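Local coordinates for periplasmic sugar-binding protein (Chloroflexus aurantiacus, PDB 4RXU) that binds beta-D-glucopyranose and probably serves as the extracytoplasmic sugar-binding component of an ABC-type carbohydrate transporter, at residues A[96-101]-A[120-125]; A[113-118]-A[309-314]; A[153-158]-A[245-250]; A[159-164]-A[216-221]; A[294-299]-A[340-345]. All blocks are in the same frame, centred on the assembly; numbering follows the deposited sequence.

Interaction 1 (A[96-101]-A[120-125]); sequences DGTAAA and LIRETD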
# COMPACT_ATOMS: atom_id res chain seq x y z
N ASP A 96 -11.75 0.17 -6.10
CA ASP A 96 -12.24 1.42 -5.54
C ASP A 96 -13.06 1.05 -4.31
O ASP A 96 -14.07 0.38 -4.43
CB ASP A 96 -13.08 2.18 -6.57
CG ASP A 96 -13.63 3.49 -6.03
OD1 ASP A 96 -14.13 3.56 -4.87
OD2 ASP A 96 -13.57 4.47 -6.77
N GLY A 97 -12.61 1.46 -3.14
CA GLY A 97 -13.17 0.91 -1.90
C GLY A 97 -14.64 1.23 -1.72
O GLY A 97 -15.43 0.38 -1.39
N THR A 98 -15.01 2.48 -1.96
CA THR A 98 -16.39 2.89 -1.82
C THR A 98 -17.25 2.27 -2.89
O THR A 98 -18.35 1.78 -2.60
CB THR A 98 -16.52 4.41 -1.82
OG1 THR A 98 -15.88 4.91 -0.65
CG2 THR A 98 -17.99 4.82 -1.78
N ALA A 99 -16.75 2.28 -4.13
CA ALA A 99 -17.52 1.71 -5.24
C ALA A 99 -17.82 0.24 -5.08
O ALA A 99 -18.80 -0.24 -5.63
CB ALA A 99 -16.81 1.91 -6.55
N ALA A 100 -16.97 -0.46 -4.34
CA ALA A 100 -17.13 -1.91 -4.12
C ALA A 100 -18.27 -2.26 -3.16
O ALA A 100 -18.57 -3.45 -2.93
CB ALA A 100 -15.82 -2.48 -3.59
N ALA A 101 -18.91 -1.25 -2.56
CA ALA A 101 -20.00 -1.53 -1.65
C ALA A 101 -21.09 -2.44 -2.23
O ALA A 101 -21.53 -3.41 -1.58
CB ALA A 101 -20.59 -0.23 -1.09
N LEU A 120 -9.67 -1.80 2.10
CA LEU A 120 -10.96 -1.86 2.74
C LEU A 120 -12.10 -1.41 1.82
O LEU A 120 -12.06 -0.34 1.22
CB LEU A 120 -10.91 -0.95 3.98
CG LEU A 120 -12.11 -0.97 4.93
CD1 LEU A 120 -12.41 -2.38 5.43
CD2 LEU A 120 -11.86 0.01 6.07
N ILE A 121 -13.13 -2.25 1.71
CA ILE A 121 -14.39 -1.85 1.11
C ILE A 121 -15.11 -0.92 2.06
O ILE A 121 -15.24 -1.22 3.25
CB ILE A 121 -15.28 -3.08 0.81
CG1 ILE A 121 -14.61 -3.92 -0.27
CG2 ILE A 121 -16.66 -2.62 0.35
CD1 ILE A 121 -15.33 -5.19 -0.65
N ARG A 122 -15.59 0.20 1.54
CA ARG A 122 -16.18 1.26 2.33
C ARG A 122 -17.66 1.45 2.14
O ARG A 122 -18.23 1.00 1.16
CB ARG A 122 -15.46 2.57 2.04
CG ARG A 122 -14.01 2.56 2.52
CD ARG A 122 -13.36 3.91 2.30
NE ARG A 122 -13.75 4.88 3.33
CZ ARG A 122 -14.55 5.92 3.17
NH1 ARG A 122 -15.11 6.21 2.00
NH2 ARG A 122 -14.78 6.69 4.23
N GLU A 123 -18.26 2.11 3.13
CA GLU A 123 -19.63 2.66 3.05
C GLU A 123 -20.69 1.56 2.93
O GLU A 123 -21.71 1.70 2.24
CB GLU A 123 -19.76 3.66 1.91
CG GLU A 123 -18.85 4.89 2.03
CD GLU A 123 -18.96 5.66 3.34
OE1 GLU A 123 -19.92 5.48 4.11
OE2 GLU A 123 -18.06 6.49 3.60
N THR A 124 -20.43 0.48 3.64
CA THR A 124 -21.39 -0.61 3.79
C THR A 124 -21.10 -1.44 5.01
O THR A 124 -19.95 -1.58 5.44
CB THR A 124 -21.46 -1.57 2.57
OG1 THR A 124 -22.41 -2.61 2.85
CG2 THR A 124 -20.13 -2.20 2.24
N ASP A 125 -22.14 -2.04 5.55
CA ASP A 125 -21.88 -2.97 6.66
C ASP A 125 -21.71 -4.43 6.17
O ASP A 125 -21.48 -5.31 7.00
CB ASP A 125 -22.86 -2.81 7.82
CG ASP A 125 -24.27 -3.01 7.41
OD1 ASP A 125 -24.52 -3.33 6.23
OD2 ASP A 125 -25.15 -2.84 8.28

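Interaction 2 (A[113-118]-A[309-314]); sequences KVISYD and KAAVAL. With BGC (beta-D-glucopyranose), chain C.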
# COMPACT_ATOMS: atom_id res chain seq x y z
N LYS A 113 -19.85 -14.80 2.86
CA LYS A 113 -19.04 -14.02 3.79
C LYS A 113 -18.04 -13.20 2.98
O LYS A 113 -17.50 -13.64 1.96
CB LYS A 113 -18.30 -14.91 4.79
CG LYS A 113 -19.20 -15.78 5.61
CD LYS A 113 -19.92 -14.99 6.66
CE LYS A 113 -20.73 -15.93 7.52
NZ LYS A 113 -21.80 -15.14 8.14
N VAL A 114 -17.79 -12.00 3.46
CA VAL A 114 -16.97 -11.02 2.77
C VAL A 114 -15.73 -10.67 3.60
O VAL A 114 -15.82 -10.06 4.68
CB VAL A 114 -17.75 -9.73 2.46
CG1 VAL A 114 -16.85 -8.71 1.77
CG2 VAL A 114 -18.92 -10.04 1.56
N ILE A 115 -14.57 -11.09 3.09
CA ILE A 115 -13.28 -10.77 3.67
C ILE A 115 -12.65 -9.73 2.74
O ILE A 115 -12.19 -10.04 1.64
CB ILE A 115 -12.37 -11.99 3.76
CG1 ILE A 115 -13.03 -13.10 4.58
CG2 ILE A 115 -11.01 -11.59 4.34
CD1 ILE A 115 -12.21 -14.38 4.71
N SER A 116 -12.63 -8.48 3.19
CA SER A 116 -11.94 -7.44 2.46
C SER A 116 -10.43 -7.71 2.67
O SER A 116 -10.01 -8.04 3.77
CB SER A 116 -12.37 -6.08 3.00
OG SER A 116 -12.09 -5.01 2.12
N TYR A 117 -9.66 -7.62 1.59
CA TYR A 117 -8.29 -8.09 1.56
C TYR A 117 -7.37 -6.96 1.14
O TYR A 117 -7.51 -6.40 0.06
CB TYR A 117 -8.17 -9.23 0.56
CG TYR A 117 -6.77 -9.82 0.47
CD1 TYR A 117 -6.28 -10.67 1.43
CD2 TYR A 117 -5.94 -9.48 -0.58
CE1 TYR A 117 -5.00 -11.17 1.35
CE2 TYR A 117 -4.67 -10.00 -0.68
CZ TYR A 117 -4.20 -10.83 0.30
OH TYR A 117 -2.92 -11.31 0.19
N ASP A 118 -6.45 -6.64 2.05
CA ASP A 118 -5.44 -5.58 1.91
C ASP A 118 -6.05 -4.19 1.97
O ASP A 118 -5.62 -3.36 2.75
CB ASP A 118 -4.56 -5.70 0.68
CG ASP A 118 -3.39 -4.78 0.76
OD1 ASP A 118 -2.40 -5.18 1.42
OD2 ASP A 118 -3.48 -3.63 0.25
N LYS A 309 -6.73 -18.88 6.16
CA LYS A 309 -7.16 -19.39 7.47
C LYS A 309 -8.57 -18.88 7.83
O LYS A 309 -9.44 -19.64 8.30
CB LYS A 309 -6.13 -19.02 8.55
CG LYS A 309 -4.82 -19.80 8.45
CD LYS A 309 -3.87 -19.56 9.63
CE LYS A 309 -2.91 -18.40 9.44
NZ LYS A 309 -1.96 -18.33 10.59
N ALA A 310 -8.84 -17.62 7.57
CA ALA A 310 -10.15 -17.05 7.90
C ALA A 310 -11.21 -17.69 7.04
O ALA A 310 -12.28 -18.05 7.54
CB ALA A 310 -10.16 -15.55 7.74
N ALA A 311 -10.93 -17.83 5.74
CA ALA A 311 -11.86 -18.50 4.84
C ALA A 311 -12.18 -19.93 5.24
O ALA A 311 -13.35 -20.32 5.30
CB ALA A 311 -11.34 -18.46 3.41
N VAL A 312 -11.14 -20.69 5.56
CA VAL A 312 -11.31 -22.08 5.96
C VAL A 312 -12.14 -22.15 7.24
O VAL A 312 -13.01 -23.02 7.39
CB VAL A 312 -9.94 -22.79 6.08
CG1 VAL A 312 -10.05 -24.14 6.80
CG2 VAL A 312 -9.34 -22.95 4.68
N ALA A 313 -11.89 -21.24 8.18
CA ALA A 313 -12.69 -21.23 9.41
C ALA A 313 -14.17 -21.02 9.08
O ALA A 313 -15.05 -21.76 9.54
CB ALA A 313 -12.19 -20.16 10.39
N LEU A 314 -14.45 -20.04 8.24
CA LEU A 314 -15.84 -19.79 7.83
C LEU A 314 -16.50 -20.95 7.09
O LEU A 314 -17.68 -21.20 7.27
CB LEU A 314 -15.90 -18.51 7.00
CG LEU A 314 -15.53 -17.25 7.77
CD1 LEU A 314 -15.19 -16.12 6.83
CD2 LEU A 314 -16.65 -16.82 8.68
C2 BGC C . -1.19 -1.74 -1.26
C3 BGC C . 0.26 -1.45 -1.56
C4 BGC C . 0.44 -1.23 -3.06
C5 BGC C . -0.54 -0.19 -3.58
C6 BGC C . -0.53 -0.05 -5.09
C1 BGC C . -1.93 -0.51 -1.76
O1 BGC C . -3.27 -0.49 -1.36
O2 BGC C . -1.36 -1.94 0.14
O3 BGC C . 1.04 -2.56 -1.10
O4 BGC C . 1.76 -0.70 -3.29
O5 BGC C . -1.86 -0.51 -3.19
O6 BGC C . -0.64 -1.32 -5.74

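Interaction 3 (A[153-158]-A[245-250]); sequences TGNPLY and KVYILA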
# COMPACT_ATOMS: atom_id res chain seq x y z
N THR A 153 17.43 22.99 9.69
CA THR A 153 16.18 23.55 9.22
C THR A 153 16.16 23.77 7.73
O THR A 153 17.18 23.90 7.07
CB THR A 153 15.88 24.90 9.90
OG1 THR A 153 16.97 25.81 9.72
CG2 THR A 153 15.59 24.67 11.37
N GLY A 154 14.94 23.83 7.22
CA GLY A 154 14.72 24.19 5.83
C GLY A 154 15.06 23.09 4.86
O GLY A 154 15.35 23.36 3.70
N ASN A 155 15.02 21.85 5.32
CA ASN A 155 15.22 20.70 4.43
C ASN A 155 14.05 20.54 3.47
O ASN A 155 12.91 20.42 3.91
CB ASN A 155 15.32 19.44 5.26
CG ASN A 155 16.54 19.42 6.14
OD1 ASN A 155 17.64 19.24 5.67
ND2 ASN A 155 16.34 19.66 7.43
N PRO A 156 14.30 20.53 2.15
CA PRO A 156 13.20 20.33 1.22
C PRO A 156 12.51 18.97 1.38
O PRO A 156 13.19 17.94 1.44
CB PRO A 156 13.86 20.42 -0.15
CG PRO A 156 15.05 21.29 0.08
CD PRO A 156 15.55 20.86 1.43
N LEU A 157 11.19 19.01 1.34
CA LEU A 157 10.35 17.84 1.49
C LEU A 157 9.37 17.79 0.32
O LEU A 157 8.64 18.75 0.06
CB LEU A 157 9.59 17.89 2.83
CG LEU A 157 8.63 16.72 3.11
CD1 LEU A 157 9.37 15.40 3.20
CD2 LEU A 157 7.87 16.99 4.39
N TYR A 158 9.41 16.68 -0.39
CA TYR A 158 8.52 16.43 -1.51
C TYR A 158 7.58 15.29 -1.11
O TYR A 158 8.04 14.19 -0.74
CB TYR A 158 9.34 16.06 -2.74
CG TYR A 158 10.14 17.25 -3.28
CD1 TYR A 158 11.34 17.65 -2.70
CD2 TYR A 158 9.67 17.97 -4.37
CE1 TYR A 158 12.07 18.73 -3.19
CE2 TYR A 158 10.38 19.07 -4.86
CZ TYR A 158 11.58 19.45 -4.27
OH TYR A 158 12.28 20.55 -4.78
N LYS A 245 19.99 18.78 -0.79
CA LYS A 245 19.73 17.55 -0.07
C LYS A 245 18.27 17.46 0.30
O LYS A 245 17.80 18.23 1.15
CB LYS A 245 20.56 17.53 1.19
CG LYS A 245 20.48 16.24 1.96
CD LYS A 245 21.75 16.08 2.73
CE LYS A 245 21.43 15.86 4.17
NZ LYS A 245 22.69 16.01 4.94
N VAL A 246 17.56 16.49 -0.27
CA VAL A 246 16.11 16.52 -0.27
C VAL A 246 15.54 15.23 0.26
O VAL A 246 16.20 14.20 0.29
CB VAL A 246 15.53 16.84 -1.66
CG1 VAL A 246 16.17 18.09 -2.25
CG2 VAL A 246 15.66 15.67 -2.61
N TYR A 247 14.29 15.33 0.68
CA TYR A 247 13.57 14.27 1.39
C TYR A 247 12.27 14.00 0.63
O TYR A 247 11.52 14.93 0.35
CB TYR A 247 13.33 14.73 2.84
CG TYR A 247 14.65 14.84 3.52
CD1 TYR A 247 15.43 16.00 3.39
CD2 TYR A 247 15.17 13.77 4.22
CE1 TYR A 247 16.69 16.07 3.97
CE2 TYR A 247 16.43 13.84 4.81
CZ TYR A 247 17.17 15.00 4.68
OH TYR A 247 18.42 15.07 5.25
N ILE A 248 12.04 12.74 0.27
CA ILE A 248 10.96 12.37 -0.62
C ILE A 248 10.11 11.26 0.01
O ILE A 248 10.59 10.17 0.30
CB ILE A 248 11.48 11.83 -1.96
CG1 ILE A 248 12.42 12.85 -2.63
CG2 ILE A 248 10.31 11.44 -2.87
CD1 ILE A 248 13.27 12.28 -3.74
N LEU A 249 8.85 11.60 0.26
CA LEU A 249 7.85 10.63 0.76
C LEU A 249 7.23 9.97 -0.46
O LEU A 249 6.26 10.48 -1.00
CB LEU A 249 6.77 11.32 1.60
CG LEU A 249 5.75 10.31 2.16
CD1 LEU A 249 6.33 9.50 3.31
CD2 LEU A 249 4.51 11.06 2.60
N ALA A 250 7.83 8.89 -0.93
CA ALA A 250 7.26 8.13 -2.07
C ALA A 250 6.42 7.01 -1.47
O ALA A 250 6.87 6.34 -0.53
CB ALA A 250 8.35 7.57 -2.98
O HOH W 1 19.29 17.33 6.71
O HOH W 2 18.61 19.78 3.16

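Interaction 4 (A[159-164]-A[216-221]); sequences LYAGAA and GQVTTN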
# COMPACT_ATOMS: atom_id res chain seq x y z
N LEU A 159 6.28 15.55 -1.17
CA LEU A 159 5.26 14.58 -0.73
C LEU A 159 4.63 13.91 -1.93
O LEU A 159 4.36 14.58 -2.94
CB LEU A 159 4.15 15.29 0.05
CG LEU A 159 4.58 16.07 1.31
CD1 LEU A 159 3.43 16.89 1.86
CD2 LEU A 159 5.17 15.16 2.39
N TYR A 160 4.38 12.61 -1.82
CA TYR A 160 3.67 11.86 -2.87
C TYR A 160 2.72 10.88 -2.21
O TYR A 160 2.87 10.51 -1.05
CB TYR A 160 4.65 11.13 -3.81
CG TYR A 160 5.54 12.13 -4.52
CD1 TYR A 160 5.08 12.84 -5.64
CD2 TYR A 160 6.82 12.43 -4.03
CE1 TYR A 160 5.87 13.78 -6.29
CE2 TYR A 160 7.61 13.40 -4.66
CZ TYR A 160 7.13 14.06 -5.79
OH TYR A 160 7.93 15.00 -6.42
N ALA A 161 1.69 10.53 -2.96
CA ALA A 161 0.62 9.69 -2.44
C ALA A 161 0.09 8.68 -3.45
O ALA A 161 0.34 8.77 -4.66
CB ALA A 161 -0.55 10.55 -1.92
N GLY A 162 -0.65 7.72 -2.90
CA GLY A 162 -1.34 6.70 -3.70
C GLY A 162 -2.62 7.21 -4.36
O GLY A 162 -2.91 8.42 -4.31
N ALA A 163 -3.37 6.29 -4.98
CA ALA A 163 -4.65 6.60 -5.61
C ALA A 163 -5.74 6.87 -4.59
O ALA A 163 -5.91 6.10 -3.64
CB ALA A 163 -5.08 5.45 -6.53
N ALA A 164 -6.51 7.96 -4.78
CA ALA A 164 -7.61 8.26 -3.84
C ALA A 164 -8.71 7.21 -3.77
O ALA A 164 -9.45 7.16 -2.78
CB ALA A 164 -8.22 9.62 -4.09
N GLY A 216 -4.74 14.94 -3.95
CA GLY A 216 -5.02 15.35 -5.35
C GLY A 216 -3.85 16.03 -6.02
O GLY A 216 -3.63 15.89 -7.21
N GLN A 217 -3.13 16.83 -5.24
CA GLN A 217 -1.97 17.55 -5.77
C GLN A 217 -0.72 16.68 -5.94
O GLN A 217 0.14 17.00 -6.77
CB GLN A 217 -1.60 18.70 -4.85
CG GLN A 217 -2.57 19.84 -4.92
CD GLN A 217 -2.00 21.07 -4.25
OE1 GLN A 217 -1.39 20.97 -3.19
NE2 GLN A 217 -2.22 22.22 -4.84
N VAL A 218 -0.63 15.61 -5.16
CA VAL A 218 0.60 14.79 -5.11
C VAL A 218 0.37 13.33 -5.48
O VAL A 218 1.24 12.50 -5.27
CB VAL A 218 1.36 14.92 -3.76
CG1 VAL A 218 1.62 16.39 -3.43
CG2 VAL A 218 0.64 14.22 -2.61
N THR A 219 -0.76 13.01 -6.09
CA THR A 219 -1.09 11.61 -6.35
C THR A 219 -0.27 11.04 -7.49
O THR A 219 -0.10 11.67 -8.53
CB THR A 219 -2.60 11.34 -6.56
OG1 THR A 219 -2.80 9.93 -6.65
CG2 THR A 219 -3.15 12.01 -7.83
N THR A 220 0.21 9.83 -7.25
CA THR A 220 0.85 9.01 -8.26
C THR A 220 -0.15 8.11 -8.96
O THR A 220 0.18 7.48 -9.96
CB THR A 220 1.88 8.09 -7.63
OG1 THR A 220 1.21 7.17 -6.75
CG2 THR A 220 2.90 8.86 -6.88
N ASN A 221 -1.37 8.00 -8.41
CA ASN A 221 -2.36 7.03 -8.90
C ASN A 221 -1.81 5.60 -8.98
O ASN A 221 -2.26 4.79 -9.80
CB ASN A 221 -2.90 7.46 -10.26
CG ASN A 221 -3.85 8.63 -10.16
OD1 ASN A 221 -4.57 8.77 -9.19
ND2 ASN A 221 -3.86 9.47 -11.17
O HOH W 3 -5.97 9.73 -6.89

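Interaction 5 (A[294-299]-A[340-345]); sequences MTVFKD and VVTVTR. With BGC (beta-D-glucopyranose), chain C.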
# COMPACT_ATOMS: atom_id res chain seq x y z
N MET A 294 14.93 3.16 1.42
CA MET A 294 14.25 2.16 2.22
C MET A 294 13.00 1.69 1.55
O MET A 294 12.47 2.35 0.68
CB MET A 294 13.88 2.70 3.60
CG MET A 294 12.83 3.81 3.59
SD MET A 294 11.04 3.28 3.64
CE MET A 294 10.78 3.37 5.42
N THR A 295 12.54 0.54 2.01
CA THR A 295 11.20 0.07 1.69
C THR A 295 10.57 -0.51 2.95
O THR A 295 11.24 -1.10 3.80
CB THR A 295 11.18 -0.97 0.53
OG1 THR A 295 9.84 -1.19 0.07
CG2 THR A 295 11.80 -2.30 0.97
N VAL A 296 9.26 -0.35 3.07
CA VAL A 296 8.50 -1.01 4.11
C VAL A 296 8.10 -2.40 3.61
O VAL A 296 7.38 -2.54 2.62
CB VAL A 296 7.29 -0.20 4.61
CG1 VAL A 296 6.55 -1.00 5.67
CG2 VAL A 296 7.75 1.14 5.19
N PHE A 297 8.61 -3.42 4.29
CA PHE A 297 8.36 -4.82 3.93
C PHE A 297 7.06 -5.25 4.57
O PHE A 297 6.90 -5.16 5.78
CB PHE A 297 9.50 -5.70 4.44
CG PHE A 297 9.25 -7.18 4.36
CD1 PHE A 297 8.80 -7.77 3.17
CD2 PHE A 297 9.45 -8.01 5.46
CE1 PHE A 297 8.58 -9.13 3.10
CE2 PHE A 297 9.22 -9.38 5.38
CZ PHE A 297 8.77 -9.92 4.21
N LYS A 298 6.14 -5.73 3.74
CA LYS A 298 4.84 -6.25 4.15
C LYS A 298 4.79 -7.71 3.71
O LYS A 298 4.77 -7.99 2.51
CB LYS A 298 3.71 -5.42 3.52
CG LYS A 298 3.92 -3.91 3.62
CD LYS A 298 2.69 -3.06 3.44
CE LYS A 298 2.01 -3.33 2.13
NZ LYS A 298 0.96 -2.29 1.89
N ASP A 299 4.86 -8.64 4.67
CA ASP A 299 5.04 -10.03 4.33
C ASP A 299 3.73 -10.60 3.79
O ASP A 299 2.85 -11.00 4.53
CB ASP A 299 5.55 -10.81 5.55
CG ASP A 299 6.05 -12.19 5.21
OD1 ASP A 299 5.63 -12.75 4.17
OD2 ASP A 299 6.87 -12.71 6.01
N VAL A 340 4.41 -4.56 9.82
CA VAL A 340 5.26 -4.11 8.71
C VAL A 340 6.63 -3.68 9.25
O VAL A 340 6.75 -3.25 10.40
CB VAL A 340 4.59 -2.99 7.88
CG1 VAL A 340 3.23 -3.45 7.39
CG2 VAL A 340 4.49 -1.67 8.67
N VAL A 341 7.66 -3.81 8.41
CA VAL A 341 9.05 -3.65 8.86
C VAL A 341 9.84 -2.80 7.89
O VAL A 341 9.81 -3.02 6.68
CB VAL A 341 9.74 -5.05 8.98
CG1 VAL A 341 11.21 -4.95 9.32
CG2 VAL A 341 9.02 -5.85 10.04
N THR A 342 10.57 -1.84 8.43
CA THR A 342 11.42 -1.04 7.58
C THR A 342 12.68 -1.79 7.15
O THR A 342 13.41 -2.34 7.96
CB THR A 342 11.84 0.25 8.29
OG1 THR A 342 10.71 1.12 8.37
CG2 THR A 342 12.96 0.96 7.51
N VAL A 343 12.90 -1.78 5.84
CA VAL A 343 14.06 -2.42 5.24
C VAL A 343 14.96 -1.40 4.56
O VAL A 343 14.53 -0.63 3.69
CB VAL A 343 13.65 -3.55 4.29
CG1 VAL A 343 14.88 -4.11 3.58
CG2 VAL A 343 12.94 -4.62 5.11
N THR A 344 16.23 -1.44 4.96
CA THR A 344 17.27 -0.64 4.38
C THR A 344 18.42 -1.59 4.04
O THR A 344 18.31 -2.78 4.26
CB THR A 344 17.79 0.38 5.40
OG1 THR A 344 18.42 -0.31 6.50
CG2 THR A 344 16.65 1.22 5.90
N ARG A 345 19.52 -1.05 3.54
CA ARG A 345 20.72 -1.88 3.33
C ARG A 345 21.16 -2.66 4.56
O ARG A 345 21.69 -3.77 4.45
CB ARG A 345 21.87 -1.01 2.93
CG ARG A 345 21.79 -0.54 1.53
CD ARG A 345 22.79 0.58 1.38
NE ARG A 345 23.32 0.65 0.03
CZ ARG A 345 24.38 1.38 -0.28
NH1 ARG A 345 24.98 2.08 0.67
NH2 ARG A 345 24.82 1.42 -1.53
C2 BGC C . -1.19 -1.74 -1.26
C3 BGC C . 0.26 -1.45 -1.56
C4 BGC C . 0.44 -1.23 -3.06
C5 BGC C . -0.54 -0.19 -3.58
C6 BGC C . -0.53 -0.05 -5.09
C1 BGC C . -1.93 -0.51 -1.76
O1 BGC C . -3.27 -0.49 -1.36
O2 BGC C . -1.36 -1.94 0.14
O3 BGC C . 1.04 -2.56 -1.10
O4 BGC C . 1.76 -0.70 -3.29
O5 BGC C . -1.86 -0.51 -3.19
O6 BGC C . -0.64 -1.32 -5.74

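Interaction 1 (A[96-101]-A[120-125])
G97 and T98 run beside I121 and R122, G97 CA lying 4.3 Å from I121 CA, and the one backbone hydrogen bond between the loops goes from R122 N to G97 O at 2.9 Å; it is almost straight at the hydrogen (175°), although the donor lies well above the plane of the carbonyl. Lacking a side chain, G97 lets L120 O come within 3.5 Å of its CA in a CA-H...O contact.

The side chains of T98 and R122 extend this grip. T98 OG1 lies at the edge of the guanidinium group, close to its plane, and receives a hydrogen bond from R122 NH1 at 3.1 Å, bent at the hydrogen (142°). A bend at chi3 (79°) turns the arginine chain so that NH1 faces the threonine while NH2 forms a salt bridge with E123 OE2 at 3.3 Å. E123 has a second charged partner in K330, through OE1. On the apolar side, A100 CB packs against I121 CG1 at 3.8 Å, and A101 CB meets the methyl CG2 of T124 at 3.9 Å. The hydroxyl of T124 is held by E105 of helix 101-109.

D96 OD1 accepts from A99 N in an Asx motif, and a type I turn from T98 to A101 leads into that helix. The loops following strands 89-92 and 113-117 are thus joined by one main-chain bond and a polar chain from T98 onward, where the alternating charges of R122, E123 and K330 would be expected to favour their ionised forms.

Interaction 2 (A[113-118]-A[309-314])
No flat group mediates the meeting of I115 with A310, A311 and L314; the flat groups of segment 113-118 lie farther along it, at Y117 and D118. The Y117 ring meets that of F52 with the planes about 45° apart. The D118 carboxylate has its oxygens divided between two partners: OD2 accepts a hydrogen bond from O2 of beta-D-glucopyranose at 2.7 Å, and OD1 forms a salt bridge with R44. With an alanine at this position both oxygens go, which would probably leave the sugar O2 without this acceptor and R44 without this carboxylate.

Strand 113-117 runs antiparallel to helix 309-314 (176°), with the axes 10.0 Å apart, and the contact between them is apolar. With chi2 of I115 extended (179°), CD1 reaches the helix, meeting A310 CB at 3.8 Å, A311 N at 3.8 Å and L314 CD1 at 4.0 Å. The same leucine methyl, CD1 of L314, touches K113 CB at 3.9 Å, while the lysine chain bends at chi2 and carries its amine away.

Strand 113-117 lies between strands 89-92 and 129-133 in the sheet, and V89 also touches I115, A311 and L314. Earlier in helix 300-315, L303, V304 and A307 touch Y117, placing the helix along the strand from K113 toward the sugar pocket.

Interaction 3 (A[153-158]-A[245-250])
Matching first torsions bring N155 and Y247 together: in both, CG stands anti to the carbonyl carbon (chi1 -65° and -66°), and the amide meets the phenol ring with their planes 80° apart. N155 CB and OD1 approach CE1 of that ring, whereas P156 O lies at its edge, in plane, 3.5 Å from Y247 CD1. One water donates to N155 OD1 and Y247 OH, a second to N155 OD1 and K245 O, while N155 ND2 bonds to T188 O.

The main chains pair in parallel, through Y247 N to P156 O (2.9 Å), Y158 N to Y247 O (2.8 Å) and L249 N to Y158 O (2.9 Å). Strands 155-159 and 246-249 are the inner pair of a four-stranded parallel sheet, the core of one alpha/beta domain of the periplasmic binding protein fold.

On one face, L157 CD1 packs against Y247 CB at 4.0 Å. Y247 OH also bonds to H149 O, and its ring lies nearly parallel to that of F273 and edge-to-face with F189. A leucine here would probably leave H149 O and the bridging water without their hydroxyl partner and take from F273 and F189 the ring they meet. Across the sheet, Y158 CE1 touches V246 CB at 4.2 Å.

Interaction 4 (A[159-164]-A[216-221])
L159 O presses on the side chain of V218, 3.1 Å from its CB, a tight approach; N193 ND2 gives this oxygen a hydrogen bond as well. At Y160, CA faces V218 O at 3.5 Å in a CA-H...O contact, while the phenol hydroxyl bonds to N234 of helix 224-237.

A161 is gripped at both ends. Its N donates to V218 O at 3.1 Å, and its carbonyl oxygen accepts twice from T220, from N at 2.8 Å and from OG1 at 2.8 Å, the donors arriving from opposite faces of the carbonyl plane. The chi1 of T220 (64°), which sets OG1 between its own backbone N and carbonyl carbon, makes this double grasp possible. A161 CB also packs on V218 CG2.

G162 O takes a hydrogen bond from T219 OG1 at 2.8 Å, from above the carbonyl plane. Next, A163 CB rests 3.9 Å from N221 CA, and a water links A164 N with N221 OD1.

T219 OG1 also accepts from N221 N, forming an ST turn. The contact joins the ends of strand 155-159 and helix 208-218 beside the sugar cleft of the periplasmic binding protein fold, leading on to pocket residues D166 and W222.

Interaction 5 (A[294-299]-A[340-345])
T295 and F297 each make two backbone hydrogen bonds across the antiparallel pairing. T295 N reaches V343 O at 2.9 Å, and V343 N returns to T295 O at 2.7 Å. F297 N donates to V341 O at 2.7 Å, answered by the longer bond from V341 N to F297 O at 3.1 Å. V296 and T342 form the non-hydrogen-bonded pair between them.

Apolar contacts fall on both faces of the pairing. On one, V296 CG1, placed anti to the backbone N (chi1 179°), meets V340 CB at 3.6 Å, and V340 CG1 lies alongside the methylene chain of K298. The M294 side chain crosses that of T342 at about a right angle, its CE resting against OG1 and CG2; the threonine hydroxyl bonds to Q141. On the other face, F297 CB touches V343 CG2 at 3.7 Å.

Polar chemistry centres on K298. Bent at chi3 (-56°), its chain delivers NZ to the sugar, where it donates to O2 of beta-D-glucopyranose at 2.9 Å and to O3 at 3.0 Å; Q277 OE1 is a further partner of the amine.

V138 of helix 135-148 covers K298 and V340, while helix 348-354 packs on F297 and V343. Strand 332-343 also pairs with strand 129-133, and V296 bonds through its backbone to G276 and D278, a position consistent with the hinge between the two lobes.

Interactions 1 and 2 share one lobe, their centres 16 Å apart, and touch where I121 N meets S116 OG, probably in a hydrogen bond. Interactions 3 and 4, also 16 Å apart, belong to the other, joined where Y160 packs on I248 and L249; the centres of 2 and 3 are about 40 Å apart. Interaction 5 lies between, its centre 26 Å from interaction 2 and 20 Å from interaction 3; its strand 295-298 runs on into helix 300-315. Along the chain, interaction 4 nests within 3 and 3 within 2, while 5 crosses 2. D118 and K298, from interactions 2 and 5, both bind glucose, consistent with a sugar cleft between two lobes.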